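Local coordinates for protein carbohydrate binding module (Ruminococcus flavefaciens, PDB 4V1L) that probably binds carbohydrate, as a beta-rich carbohydrate-binding module from the rumen bacterium Ruminococcus flavefaciens, at residues 24-29 and 110-115. Numbering follows the deposited sequence. Where two conformers were deposited one is given.
Sequences RMIGFS and IKFGVW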
# COMPACT_ATOMS: atom_id res chain seq x y z
N ARG A 24 -0.94 9.95 -7.75
CA ARG A 24 -0.25 9.80 -6.48
C ARG A 24 -0.59 8.50 -5.73
O ARG A 24 0.01 8.25 -4.65
CB ARG A 24 -0.47 11.03 -5.61
CG ARG A 24 0.28 12.25 -6.17
CD ARG A 24 -0.01 13.51 -5.39
NE ARG A 24 0.79 14.65 -5.87
CZ ARG A 24 0.35 15.89 -5.93
NH1 ARG A 24 -0.91 16.18 -5.56
NH2 ARG A 24 1.14 16.86 -6.38
N MET A 25 -1.47 7.66 -6.28
CA MET A 25 -1.70 6.34 -5.68
C MET A 25 -1.11 5.27 -6.58
O MET A 25 -1.45 5.15 -7.76
CB MET A 25 -3.17 6.08 -5.44
CG MET A 25 -3.79 7.09 -4.49
SD MET A 25 -5.36 6.53 -3.78
CE MET A 25 -4.74 5.62 -2.36
N ILE A 26 -0.16 4.54 -6.02
CA ILE A 26 0.57 3.52 -6.77
C ILE A 26 -0.09 2.18 -6.52
O ILE A 26 -0.17 1.73 -5.39
CB ILE A 26 2.04 3.49 -6.36
CG1 ILE A 26 2.70 4.84 -6.72
CG2 ILE A 26 2.81 2.42 -7.12
CD1 ILE A 26 3.84 5.18 -5.80
N GLY A 27 -0.58 1.55 -7.58
CA GLY A 27 -1.39 0.35 -7.46
C GLY A 27 -0.63 -0.95 -7.69
O GLY A 27 0.28 -1.01 -8.52
N PHE A 28 -1.01 -1.99 -6.95
CA PHE A 28 -0.49 -3.33 -7.13
C PHE A 28 -1.69 -4.26 -7.18
O PHE A 28 -2.54 -4.24 -6.28
CB PHE A 28 0.46 -3.71 -5.97
CG PHE A 28 1.62 -2.76 -5.83
CD1 PHE A 28 2.72 -2.93 -6.63
CD2 PHE A 28 1.54 -1.67 -4.99
CE1 PHE A 28 3.77 -2.04 -6.56
CE2 PHE A 28 2.58 -0.75 -4.92
CZ PHE A 28 3.70 -0.95 -5.69
N SER A 29 -1.75 -5.08 -8.20
CA SER A 29 -2.83 -6.06 -8.33
C SER A 29 -2.71 -7.15 -7.26
O SER A 29 -1.63 -7.72 -7.05
CB SER A 29 -2.83 -6.70 -9.71
OG SER A 29 -2.98 -5.70 -10.74
N ILE A 110 -4.49 -3.16 -4.34
CA ILE A 110 -4.10 -2.38 -3.18
C ILE A 110 -3.32 -1.17 -3.72
O ILE A 110 -2.49 -1.30 -4.62
CB ILE A 110 -3.30 -3.20 -2.16
CG1 ILE A 110 -2.87 -2.35 -0.95
CG2 ILE A 110 -2.04 -3.81 -2.77
CD1 ILE A 110 -3.98 -2.05 0.02
N LYS A 111 -3.65 0.03 -3.23
CA LYS A 111 -3.01 1.25 -3.69
C LYS A 111 -2.33 1.99 -2.55
O LYS A 111 -2.90 2.17 -1.47
CB LYS A 111 -4.01 2.17 -4.38
CG LYS A 111 -4.66 1.54 -5.59
CD LYS A 111 -5.18 2.59 -6.53
CE LYS A 111 -4.99 2.23 -7.98
NZ LYS A 111 -4.77 3.49 -8.75
N PHE A 112 -1.09 2.39 -2.81
CA PHE A 112 -0.24 3.10 -1.87
C PHE A 112 -0.15 4.57 -2.29
O PHE A 112 0.44 4.90 -3.30
CB PHE A 112 1.16 2.45 -1.91
CG PHE A 112 2.22 3.18 -1.14
CD1 PHE A 112 2.12 3.35 0.23
CD2 PHE A 112 3.35 3.64 -1.78
CE1 PHE A 112 3.11 4.01 0.94
CE2 PHE A 112 4.36 4.28 -1.06
CZ PHE A 112 4.23 4.46 0.28
N GLY A 113 -0.81 5.42 -1.52
CA GLY A 113 -0.90 6.84 -1.84
C GLY A 113 0.24 7.58 -1.18
O GLY A 113 0.54 7.38 0.02
N VAL A 114 0.90 8.42 -1.96
CA VAL A 114 1.99 9.27 -1.47
C VAL A 114 1.59 10.72 -1.63
O VAL A 114 1.65 11.26 -2.75
CB VAL A 114 3.31 9.05 -2.26
CG1 VAL A 114 4.47 9.79 -1.56
CG2 VAL A 114 3.59 7.57 -2.39
N TRP A 115 1.12 11.34 -0.55
CA TRP A 115 0.72 12.73 -0.61
C TRP A 115 1.93 13.66 -0.46
O TRP A 115 1.90 14.81 -0.91
CB TRP A 115 -0.29 13.10 0.48
CG TRP A 115 -1.56 12.29 0.57
CD1 TRP A 115 -2.36 12.22 1.66
CD2 TRP A 115 -2.17 11.45 -0.44
NE1 TRP A 115 -3.43 11.42 1.40
CE2 TRP A 115 -3.33 10.91 0.13
CE3 TRP A 115 -1.83 11.06 -1.76
CZ2 TRP A 115 -4.18 10.04 -0.58
CZ3 TRP A 115 -2.66 10.21 -2.46
CH2 TRP A 115 -3.84 9.69 -1.86
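Residues 25-29 and 110-113 pair as antiparallel strands, their axes 4.2 Å apart at closest and inclined at 155°; Ile26 with Phe112 and Phe28 with Ile110 are hydrogen-bonded pairs, Met25 with Gly113 and Gly27 with Lys111 non-hydrogen-bonded ones. Ile26 N to Phe112 O is 2.8 Å and almost straight at the hydrogen (178°), although the donor stands above the carbonyl plane. Val114 N donates a further hydrogen bond to Arg24 O at 2.8 Å.

Side chains alternate between the two faces. On that of Met25 and Lys111, Met25 CG meets the rim of the Trp115 ring, 3.7 Å from CH2, and SD lies 5.4 Å from the centroid of the six-membered ring, a Met-aromatic contact made at the edge. The bend at chi3 of Met25 (87°) brings its CE back over the partner strand, 4.1 Å from Lys111 CB. An alanine in place of Met25 would probably leave the CH2 edge of Trp115 without its sulfur and methylene partners and open a gap beside Lys111. Arg24 CB adds to the same edge, in the ring plane. On the buried face, in the conformer given, Ile26 CD1 touches Val114 CG2 at 4.2 Å, while Phe28 CB packs on Ile110 CG2.

Strand 109-113 also pairs with strand 55-64, placing 25-29 at its other side. Ile124 of strand 121-131, in the second sheet, meets Ile26, Phe28 and Phe112, as expected of a beta-sandwich interior; on the face of Met25 and Lys111, Trp73 and Met75 of strand 73-75, which also pairs with 55-64, adjoin Met25, and Gln60 accepts a hydrogen bond from Trp115 NE1.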